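Local coordinates for dihydrophenazinedicarboxylate synthase (Burkholderia, PDB 4HMW), which catalyses FMN-dependent oxidations by molecular oxygen in the last steps of phenazine antibiotic biosynthesis, at residues P21-P26 against T210-P215; S28-L33 against N206-T211; R36-A41 against L102-T107. All blocks are in the same frame, centred on the assembly; numbering follows the deposited sequence.

Contact 1: residues P21-P26 against T210-P215; sequences PEYDDP and TTQLQP
With CG of Y23 trans to its backbone nitrogen (chi1 175°), the phenol ring is carried out beside the carbonyl carbon, and Q212, whose chain runs extended beyond CG (chi2 177°), reaches across to lay its amide on that ring. The two flat groups are stacked, their planes 17° apart, and NE2 sits over the middle of the ring, 3.6 Å from Y23 CZ. Both N-H bonds of this nitrogen are spent on the same short turn. One goes to the backbone, Q212 NE2 to Y23 O at 3.0 Å, arriving well above the carbonyl plane. The other goes to a side chain, Q212 NE2 to D24 OD1, also 3.0 Å, again from above the acceptor's plane. Because both acceptors lie close to the amide plane, the pair of bonds fixes the amide's rotation and holds it flat on the ring. Glutamine is long enough to span the gap, and its NH2 offers two donors. The far end of Y23 is tied in through a water, 2.7 Å from Y23 OH and 2.7 Å from L213 O. Toward helix 30-43 along the chain, P26 CG rests 3.9 Å from T210 OG1, a looser touch. The other oxygen of D24, OD2, forms a salt bridge with R152 of the second subunit, the stronger polar partner of this carboxylate. In this C-terminal dimerisation region of the oxidase family, Q214 O also bonds to the FMN-binding R198 and P215 O to Q145 of the second subunit. The turn before helix 30-43 is fastened to strand 207-212, which pairs with strand 197-204.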
loop_
_atom_site.group_PDB
_atom_site.type_symbol
_atom_site.label_atom_id
_atom_site.label_comp_id
_atom_site.label_asym_id
_atom_site.label_seq_id
_atom_site.Cartn_x
_atom_site.Cartn_y
_atom_site.Cartn_z
ATOM N N PRO B 21 9.161 3.333 -22.705
ATOM C CA PRO B 21 10.377 3.074 -23.487
ATOM C C PRO B 21 11.567 2.794 -22.589
ATOM O O PRO B 21 12.486 2.098 -23.033
ATOM C CB PRO B 21 10.571 4.364 -24.294
ATOM C CG PRO B 21 9.751 5.391 -23.614
ATOM C CD PRO B 21 8.583 4.646 -23.015
ATOM N N GLU B 22 11.527 3.281 -21.351
ATOM C CA GLU B 22 12.611 3.056 -20.382
ATOM C C GLU B 22 12.747 1.597 -19.941
ATOM O O GLU B 22 13.768 1.199 -19.350
ATOM C CB GLU B 22 12.396 3.943 -19.158
ATOM C CG GLU B 22 12.432 5.419 -19.472
ATOM C CD GLU B 22 11.062 6.037 -19.819
ATOM O OE1 GLU B 22 10.049 5.283 -19.962
ATOM O OE2 GLU B 22 11.024 7.293 -19.947
ATOM N N TYR B 23 11.731 0.785 -20.211
ATOM C CA TYR B 23 11.809 -0.628 -19.873
ATOM C C TYR B 23 12.997 -1.254 -20.578
ATOM O O TYR B 23 13.706 -2.061 -19.996
ATOM C CB TYR B 23 10.504 -1.291 -20.285
ATOM C CG TYR B 23 10.365 -2.793 -20.138
ATOM C CD1 TYR B 23 10.383 -3.441 -18.877
ATOM C CD2 TYR B 23 10.110 -3.557 -21.245
ATOM C CE1 TYR B 23 10.210 -4.795 -18.772
ATOM C CE2 TYR B 23 9.902 -4.908 -21.133
ATOM C CZ TYR B 23 9.952 -5.535 -19.924
ATOM O OH TYR B 23 9.717 -6.912 -19.928
ATOM N N ASP B 24 13.245 -0.860 -21.819
ATOM C CA ASP B 24 14.384 -1.426 -22.524
ATOM C C ASP B 24 15.612 -0.543 -22.486
ATOM O O ASP B 24 16.695 -0.973 -22.863
ATOM C CB ASP B 24 14.006 -1.777 -23.947
ATOM C CG ASP B 24 13.135 -3.018 -24.017
ATOM O OD1 ASP B 24 13.441 -4.038 -23.338
ATOM O OD2 ASP B 24 12.128 -2.967 -24.741
ATOM N N ASP B 25 15.469 0.675 -21.990
ATOM C CA ASP B 25 16.631 1.556 -21.863
ATOM C C ASP B 25 16.535 2.453 -20.616
ATOM O O ASP B 25 16.230 3.628 -20.695
ATOM C CB ASP B 25 16.734 2.363 -23.148
ATOM C CG ASP B 25 18.026 3.125 -23.262
ATOM O OD1 ASP B 25 19.017 2.754 -22.575
ATOM O OD2 ASP B 25 18.029 4.100 -24.053
ATOM N N PRO B 26 16.817 1.891 -19.447
ATOM C CA PRO B 26 16.529 2.605 -18.194
ATOM C C PRO B 26 17.436 3.803 -17.901
ATOM O O PRO B 26 18.611 3.721 -18.182
ATOM C CB PRO B 26 16.775 1.530 -17.141
ATOM C CG PRO B 26 16.687 0.241 -17.879
ATOM C CD PRO B 26 17.225 0.495 -19.204
ATOM N N THR B 210 19.890 -2.748 -12.874
ATOM C CA THR B 210 18.539 -3.010 -13.306
ATOM C C THR B 210 18.335 -4.440 -13.839
ATOM O O THR B 210 19.245 -5.068 -14.391
ATOM C CB THR B 210 18.034 -2.002 -14.374
ATOM O OG1 THR B 210 18.864 -2.079 -15.538
ATOM C CG2 THR B 210 18.024 -0.562 -13.857
ATOM N N THR B 211 17.110 -4.918 -13.646
ATOM C CA THR B 211 16.683 -6.225 -14.122
ATOM C C THR B 211 15.246 -6.147 -14.607
ATOM O O THR B 211 14.444 -5.441 -14.022
ATOM C CB THR B 211 16.685 -7.269 -12.949
ATOM O OG1 THR B 211 17.809 -7.053 -12.074
ATOM C CG2 THR B 211 16.684 -8.706 -13.459
ATOM N N GLN B 212 14.914 -6.898 -15.661
ATOM C CA GLN B 212 13.519 -7.078 -16.049
ATOM C C GLN B 212 13.019 -8.368 -15.399
ATOM O O GLN B 212 13.743 -9.342 -15.339
ATOM C CB GLN B 212 13.361 -7.182 -17.571
ATOM C CG GLN B 212 13.774 -5.908 -18.312
ATOM C CD GLN B 212 13.666 -6.068 -19.823
ATOM O OE1 GLN B 212 13.770 -7.180 -20.348
ATOM N NE2 GLN B 212 13.447 -4.965 -20.527
ATOM N N LEU B 213 11.787 -8.356 -14.912
ATOM C CA LEU B 213 11.236 -9.502 -14.174
ATOM C C LEU B 213 10.060 -10.154 -14.901
ATOM O O LEU B 213 9.300 -9.492 -15.626
ATOM C CB LEU B 213 10.758 -9.076 -12.766
ATOM C CG LEU B 213 11.749 -8.281 -11.936
ATOM C CD1 LEU B 213 11.090 -7.859 -10.638
ATOM C CD2 LEU B 213 13.037 -9.046 -11.637
ATOM N N GLN B 214 9.873 -11.444 -14.655
ATOM C CA GLN B 214 8.694 -12.152 -15.158
ATOM C C GLN B 214 7.453 -11.756 -14.354
ATOM O O GLN B 214 7.526 -11.492 -13.163
ATOM C CB GLN B 214 8.918 -13.659 -15.116
ATOM C CG GLN B 214 10.059 -14.137 -16.024
ATOM C CD GLN B 214 10.261 -15.629 -15.976
ATOM O OE1 GLN B 214 9.317 -16.400 -16.152
ATOM N NE2 GLN B 214 11.503 -16.054 -15.747
ATOM N N PRO B 215 6.301 -11.637 -15.026
ATOM C CA PRO B 215 5.065 -11.177 -14.401
ATOM C C PRO B 215 4.380 -12.185 -13.484
ATOM O O PRO B 215 3.609 -11.732 -12.574
ATOM C CB PRO B 215 4.152 -10.932 -15.589
ATOM C CG PRO B 215 4.658 -11.830 -16.672
ATOM C CD PRO B 215 6.150 -11.872 -16.469
ATOM O OXT PRO B 215 4.551 -13.426 -13.630
HETATM O O HOH W 1 8.631 -7.625 -17.511
#

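Contact 2: residues S28-L33 against N206-T211; sequences SEPITL and NDWKTT
P30 lies over one face of the W208 indole, its CD 3.4 Å from the centroid of the five-membered ring and only 10° off the ring normal, a CH-pi contact. The two side chains cross at about a right angle, and P30 CG reaches on over the six-membered ring to within 3.7 Å of W208 CZ2. Proline is apt here, since the C-H bonds of CD, next to the amide nitrogen, are somewhat polarised and its compact ring offers CD and CG together to a broad aromatic surface. E29 approaches obliquely near the indole nitrogen. Its chain bends at chi2, which turns the carboxylate back so that E29 OE1 comes to 3.1 Å from W208 NE1. The hydrogen bond is weak, bent to 128° at the hydrogen, and the carboxylate plane stands 69° from that of the ring. The backbones are joined by solvent: one water donates to S28 O at 2.9 Å and accepts from W208 N at 3.0 Å, lying in the plane of the indole at its edge. The contact ties the first turn of helix 30-43 to strand 207-212 of the C-terminal dimerisation region, away from the flavin; Y201 of the neighbouring strand 197-204 packs against both P30 and W208, and M185 of strand 184-189 also touches P30. Tryptophan serves both needs, a wide face for the proline and a polar N-H for the glutamate. Dispersion and CH-pi attraction therefore probably supply most of the hold, with the weak, bent N-H bond and the bridging water adding direction at the solvent-facing side.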
loop_
_atom_site.group_PDB
_atom_site.type_symbol
_atom_site.label_atom_id
_atom_site.label_comp_id
_atom_site.label_asym_id
_atom_site.label_seq_id
_atom_site.Cartn_x
_atom_site.Cartn_y
_atom_site.Cartn_z
ATOM N N SER B 28 19.855 6.065 -15.566
ATOM C CA SER B 28 20.831 5.570 -14.604
ATOM C C SER B 28 20.332 5.632 -13.160
ATOM O O SER B 28 20.750 4.842 -12.336
ATOM C CB SER B 28 22.144 6.341 -14.723
ATOM O OG SER B 28 21.926 7.732 -14.587
ATOM N N GLU B 29 19.456 6.583 -12.860
ATOM C CA GLU B 29 18.910 6.754 -11.501
ATOM C C GLU B 29 17.404 6.553 -11.509
ATOM O O GLU B 29 16.713 7.122 -12.335
ATOM C CB GLU B 29 19.190 8.176 -10.980
ATOM C CG GLU B 29 20.640 8.544 -10.879
ATOM C CD GLU B 29 21.208 8.302 -9.507
ATOM O OE1 GLU B 29 20.457 7.818 -8.625
ATOM O OE2 GLU B 29 22.410 8.606 -9.296
ATOM N N PRO B 30 16.881 5.772 -10.579
ATOM C CA PRO B 30 15.429 5.502 -10.626
ATOM C C PRO B 30 14.566 6.745 -10.307
ATOM O O PRO B 30 13.450 6.886 -10.804
ATOM C CB PRO B 30 15.244 4.382 -9.612
ATOM C CG PRO B 30 16.412 4.514 -8.671
ATOM C CD PRO B 30 17.559 5.000 -9.517
ATOM N N ILE B 31 15.081 7.687 -9.518
ATOM C CA ILE B 31 14.273 8.857 -9.201
ATOM C C ILE B 31 13.909 9.634 -10.464
ATOM O O ILE B 31 12.823 10.221 -10.553
ATOM C CB ILE B 31 14.976 9.779 -8.205
ATOM C CG1 ILE B 31 15.167 9.073 -6.860
ATOM C CG2 ILE B 31 14.178 11.008 -7.993
ATOM C CD1 ILE B 31 13.879 8.731 -6.134
ATOM N N THR B 32 14.806 9.617 -11.453
ATOM C CA THR B 32 14.533 10.274 -12.729
ATOM C C THR B 32 13.264 9.674 -13.359
ATOM O O THR B 32 12.415 10.399 -13.872
ATOM C CB THR B 32 15.715 10.094 -13.709
ATOM O OG1 THR B 32 16.894 10.691 -13.149
ATOM C CG2 THR B 32 15.431 10.705 -15.072
ATOM N N LEU B 33 13.137 8.348 -13.297
ATOM C CA LEU B 33 12.006 7.651 -13.906
ATOM C C LEU B 33 10.746 7.869 -13.065
ATOM O O LEU B 33 9.656 8.046 -13.597
ATOM C CB LEU B 33 12.306 6.155 -14.065
ATOM C CG LEU B 33 11.263 5.310 -14.791
ATOM C CD1 LEU B 33 10.989 5.876 -16.165
ATOM C CD2 LEU B 33 11.663 3.828 -14.900
ATOM N N ASN B 206 27.654 2.895 -5.371
ATOM C CA ASN B 206 27.309 4.248 -5.771
ATOM C C ASN B 206 26.451 4.241 -7.015
ATOM O O ASN B 206 26.038 5.295 -7.488
ATOM C CB ASN B 206 28.577 5.079 -6.044
ATOM C CG ASN B 206 29.292 5.497 -4.772
ATOM O OD1 ASN B 206 28.706 5.544 -3.689
ATOM N ND2 ASN B 206 30.565 5.817 -4.901
ATOM N N ASP B 207 26.183 3.049 -7.542
ATOM C CA ASP B 207 25.449 2.932 -8.788
ATOM C C ASP B 207 24.194 2.103 -8.594
ATOM O O ASP B 207 23.887 1.657 -7.487
ATOM C CB ASP B 207 26.342 2.303 -9.853
ATOM C CG ASP B 207 27.645 3.077 -10.057
ATOM O OD1 ASP B 207 27.580 4.299 -10.367
ATOM O OD2 ASP B 207 28.736 2.471 -9.886
ATOM N N TRP B 208 23.459 1.922 -9.679
ATOM C CA TRP B 208 22.246 1.113 -9.650
ATOM C C TRP B 208 22.360 -0.007 -10.667
ATOM O O TRP B 208 22.973 0.170 -11.709
ATOM C CB TRP B 208 21.004 1.944 -9.966
ATOM C CG TRP B 208 20.661 2.958 -8.922
ATOM C CD1 TRP B 208 21.157 4.231 -8.805
ATOM C CD2 TRP B 208 19.747 2.781 -7.830
ATOM N NE1 TRP B 208 20.600 4.843 -7.719
ATOM C CE2 TRP B 208 19.736 3.980 -7.097
ATOM C CE3 TRP B 208 18.927 1.724 -7.408
ATOM C CZ2 TRP B 208 18.923 4.165 -5.980
ATOM C CZ3 TRP B 208 18.125 1.900 -6.305
ATOM C CH2 TRP B 208 18.134 3.114 -5.594
ATOM N N LYS B 209 21.796 -1.157 -10.327
ATOM C CA LYS B 209 21.646 -2.305 -11.236
ATOM C C LYS B 209 20.169 -2.485 -11.599
ATOM O O LYS B 209 19.302 -2.396 -10.737
ATOM C CB LYS B 209 22.145 -3.534 -10.505
ATOM C CG LYS B 209 21.985 -4.861 -11.181
ATOM C CD LYS B 209 22.517 -5.950 -10.227
ATOM C CE LYS B 209 21.627 -6.098 -8.961
ATOM N NZ LYS B 209 22.352 -6.419 -7.693
ATOM N N THR B 210 19.890 -2.748 -12.874
ATOM C CA THR B 210 18.539 -3.010 -13.306
ATOM C C THR B 210 18.335 -4.440 -13.839
ATOM O O THR B 210 19.245 -5.068 -14.391
ATOM C CB THR B 210 18.034 -2.002 -14.374
ATOM O OG1 THR B 210 18.864 -2.079 -15.538
ATOM C CG2 THR B 210 18.024 -0.562 -13.857
ATOM N N THR B 211 17.110 -4.918 -13.646
ATOM C CA THR B 211 16.683 -6.225 -14.122
ATOM C C THR B 211 15.246 -6.147 -14.607
ATOM O O THR B 211 14.444 -5.441 -14.022
ATOM C CB THR B 211 16.685 -7.269 -12.949
ATOM O OG1 THR B 211 17.809 -7.053 -12.074
ATOM C CG2 THR B 211 16.684 -8.706 -13.459
HETATM O O HOH W 2 23.454 3.875 -11.943
HETATM O O HOH W 3 20.986 1.998 -13.554
#

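Contact 3: residues R36-A41 against L102-T107; sequences RWLATA and LYWRET
The indole of W104 projects from its strand like a blade into a shallow hollow on helix 36-41, bounded by W37, L38 and A41. W37 and A41, one turn apart, point at the strand; L38, next to W37, brings only its branch end round to the ring. A41 provides the low ground: its methyl CB lies over one face of the indole, 3.7 Å from the centroid of the six-membered ring and 9° off the normal, a CH-pi contact over that face, toward the rim of the indole. Alanine fits because a small side chain lets the ring approach the helix backbone, where W37 O is 3.5 Å from W104 CZ3. Two larger residues flank the ring's leading end. L38 comes across it at about a right angle and puts L38 CD2 3.7 Å from W104 CZ2, while W37 CB lies in the plane of the indole, at its edge, 3.9 Å from W104 CH2. This is helix-on-sheet packing in the split-barrel fold of the FMN-binding oxidases, the helix axis passing 11.3 Å from that of strand 102-104 at 34°. Here that distance is spanned by W104, whose indole fills it as one rigid plate. W104 is set by its torsion, CG trans to the carbonyl carbon (chi1 -56°), and by a bond at its polar corner, where NE1 donates to P49 O. Side chains of V46, Q109 and I111 pack around the same ring. W37, in turn, reaches beyond the contact to meet F20 and F187 edge-to-face. On the strand, the residue after L102 takes the other side: Y103 touches the FMN and bonds through its OH to E48 of the second subunit, while W104 is buried under the helix.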
loop_
_atom_site.group_PDB
_atom_site.type_symbol
_atom_site.label_atom_id
_atom_site.label_comp_id
_atom_site.label_asym_id
_atom_site.label_seq_id
_atom_site.Cartn_x
_atom_site.Cartn_y
_atom_site.Cartn_z
ATOM N N ARG B 36 9.364 11.140 -14.038
ATOM C CA ARG B 36 8.763 11.120 -15.373
ATOM C C ARG B 36 7.380 10.501 -15.293
ATOM O O ARG B 36 6.421 11.008 -15.873
ATOM C CB ARG B 36 9.622 10.317 -16.350
ATOM C CG ARG B 36 10.846 11.033 -16.875
ATOM C CD ARG B 36 11.540 10.185 -17.956
ATOM N NE ARG B 36 12.930 10.592 -18.099
ATOM C CZ ARG B 36 13.854 9.890 -18.734
ATOM N NH1 ARG B 36 13.528 8.741 -19.302
ATOM N NH2 ARG B 36 15.109 10.351 -18.798
ATOM N N TRP B 37 7.276 9.381 -14.554
ATOM C CA TRP B 37 6.026 8.706 -14.399
ATOM C C TRP B 37 4.984 9.575 -13.705
ATOM O O TRP B 37 3.810 9.567 -14.112
ATOM C CB TRP B 37 6.177 7.328 -13.706
ATOM C CG TRP B 37 6.553 6.231 -14.633
ATOM C CD1 TRP B 37 7.214 6.344 -15.820
ATOM C CD2 TRP B 37 6.258 4.826 -14.472
ATOM N NE1 TRP B 37 7.318 5.112 -16.425
ATOM C CE2 TRP B 37 6.754 4.160 -15.620
ATOM C CE3 TRP B 37 5.607 4.095 -13.498
ATOM C CZ2 TRP B 37 6.610 2.775 -15.808
ATOM C CZ3 TRP B 37 5.489 2.719 -13.660
ATOM C CH2 TRP B 37 5.984 2.072 -14.814
ATOM N N LEU B 38 5.393 10.307 -12.671
ATOM C CA LEU B 38 4.462 11.183 -11.968
ATOM C C LEU B 38 3.974 12.315 -12.887
ATOM O O LEU B 38 2.808 12.726 -12.833
ATOM C CB LEU B 38 5.098 11.802 -10.709
ATOM C CG LEU B 38 5.046 10.828 -9.535
ATOM C CD1 LEU B 38 6.099 11.117 -8.536
ATOM C CD2 LEU B 38 3.676 10.897 -8.859
ATOM N N ALA B 39 4.857 12.799 -13.739
ATOM C CA ALA B 39 4.456 13.900 -14.643
ATOM C C ALA B 39 3.469 13.347 -15.677
ATOM O O ALA B 39 2.470 14.011 -16.016
ATOM C CB ALA B 39 5.638 14.485 -15.289
ATOM N N THR B 40 3.702 12.122 -16.144
ATOM C CA THR B 40 2.792 11.552 -17.132
ATOM C C THR B 40 1.443 11.241 -16.472
ATOM O O THR B 40 0.371 11.363 -17.104
ATOM C CB THR B 40 3.392 10.297 -17.772
ATOM O OG1 THR B 40 4.578 10.664 -18.481
ATOM C CG2 THR B 40 2.415 9.633 -18.709
ATOM N N ALA B 41 1.503 10.847 -15.199
ATOM C CA ALA B 41 0.290 10.556 -14.456
ATOM C C ALA B 41 -0.616 11.781 -14.388
ATOM O O ALA B 41 -1.842 11.667 -14.442
ATOM C CB ALA B 41 0.628 10.002 -13.027
ATOM N N LEU B 102 2.919 3.112 -4.882
ATOM C CA LEU B 102 1.966 3.931 -5.665
ATOM C C LEU B 102 1.267 3.022 -6.643
ATOM O O LEU B 102 1.895 2.124 -7.211
ATOM C CB LEU B 102 2.710 5.011 -6.460
ATOM C CG LEU B 102 3.492 6.046 -5.676
ATOM C CD1 LEU B 102 4.345 6.994 -6.568
ATOM C CD2 LEU B 102 2.519 6.838 -4.819
ATOM N N TYR B 103 -0.029 3.237 -6.846
ATOM C CA TYR B 103 -0.771 2.441 -7.808
ATOM C C TYR B 103 -1.801 3.309 -8.447
ATOM O O TYR B 103 -2.659 3.887 -7.762
ATOM C CB TYR B 103 -1.441 1.184 -7.195
ATOM C CG TYR B 103 -2.384 0.489 -8.161
ATOM C CD1 TYR B 103 -1.957 0.190 -9.449
ATOM C CD2 TYR B 103 -3.672 0.078 -7.773
ATOM C CE1 TYR B 103 -2.801 -0.441 -10.357
ATOM C CE2 TYR B 103 -4.533 -0.564 -8.676
ATOM C CZ TYR B 103 -4.088 -0.811 -9.963
ATOM O OH TYR B 103 -4.918 -1.408 -10.875
ATOM N N TRP B 104 -1.718 3.372 -9.770
ATOM C CA TRP B 104 -2.574 4.232 -10.589
ATOM C C TRP B 104 -3.483 3.379 -11.471
ATOM O O TRP B 104 -3.053 2.843 -12.486
ATOM C CB TRP B 104 -1.705 5.136 -11.444
ATOM C CG TRP B 104 -0.731 5.952 -10.656
ATOM C CD1 TRP B 104 -0.861 6.401 -9.367
ATOM C CD2 TRP B 104 0.554 6.411 -11.112
ATOM N NE1 TRP B 104 0.267 7.118 -8.995
ATOM C CE2 TRP B 104 1.154 7.133 -10.047
ATOM C CE3 TRP B 104 1.264 6.254 -12.303
ATOM C CZ2 TRP B 104 2.413 7.709 -10.157
ATOM C CZ3 TRP B 104 2.520 6.834 -12.418
ATOM C CH2 TRP B 104 3.103 7.522 -11.335
ATOM N N ARG B 105 -4.745 3.271 -11.072
ATOM C CA ARG B 105 -5.691 2.419 -11.772
ATOM C C ARG B 105 -5.860 2.867 -13.224
ATOM O O ARG B 105 -6.057 2.029 -14.130
ATOM C CB ARG B 105 -7.059 2.460 -11.059
ATOM C CG ARG B 105 -7.057 1.765 -9.723
ATOM C CD ARG B 105 -8.080 2.380 -8.752
ATOM N NE ARG B 105 -8.364 1.549 -7.576
ATOM C CZ ARG B 105 -7.600 1.532 -6.491
ATOM N NH1 ARG B 105 -6.513 2.283 -6.434
ATOM N NH2 ARG B 105 -7.940 0.792 -5.449
ATOM N N GLU B 106 -5.779 4.172 -13.455
ATOM C CA GLU B 106 -6.086 4.729 -14.781
ATOM C C GLU B 106 -5.077 4.326 -15.849
ATOM O O GLU B 106 -5.440 4.195 -17.001
ATOM C CB GLU B 106 -6.175 6.266 -14.732
ATOM C CG GLU B 106 -7.317 6.815 -13.908
ATOM C CD GLU B 106 -6.940 7.096 -12.449
ATOM O OE1 GLU B 106 -5.988 6.461 -11.916
ATOM O OE2 GLU B 106 -7.613 7.977 -11.839
ATOM N N THR B 107 -3.815 4.122 -15.461
ATOM C CA THR B 107 -2.769 3.757 -16.391
ATOM C C THR B 107 -2.196 2.369 -16.183
ATOM O O THR B 107 -1.287 1.972 -16.900
ATOM C CB THR B 107 -1.597 4.720 -16.290
ATOM O OG1 THR B 107 -1.077 4.652 -14.959
ATOM C CG2 THR B 107 -2.037 6.173 -16.580
#

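In the fold
Helix 30-43 runs through two of the contacts, its first turn used in contact 2 and its later part in contact 3, whose centres are about 19 Å apart. Contact 1 and contact 2 share strand 207-212 and T210 and T211, with centres about 11 Å apart; E22 CG meets L33 CD1 at 3.6 Å between them. E22 also ties contact 1 to contact 3, about 17 Å between centres, by a salt bridge from E22 OE2 to R36 NH1 of 3.0 Å. Contact 3 holds Y103, which touches an FMN; Y23 in contact 1 is about 12 Å from an FMN and about 5 Å from R198, an FMN-binding residue, side chain to side chain.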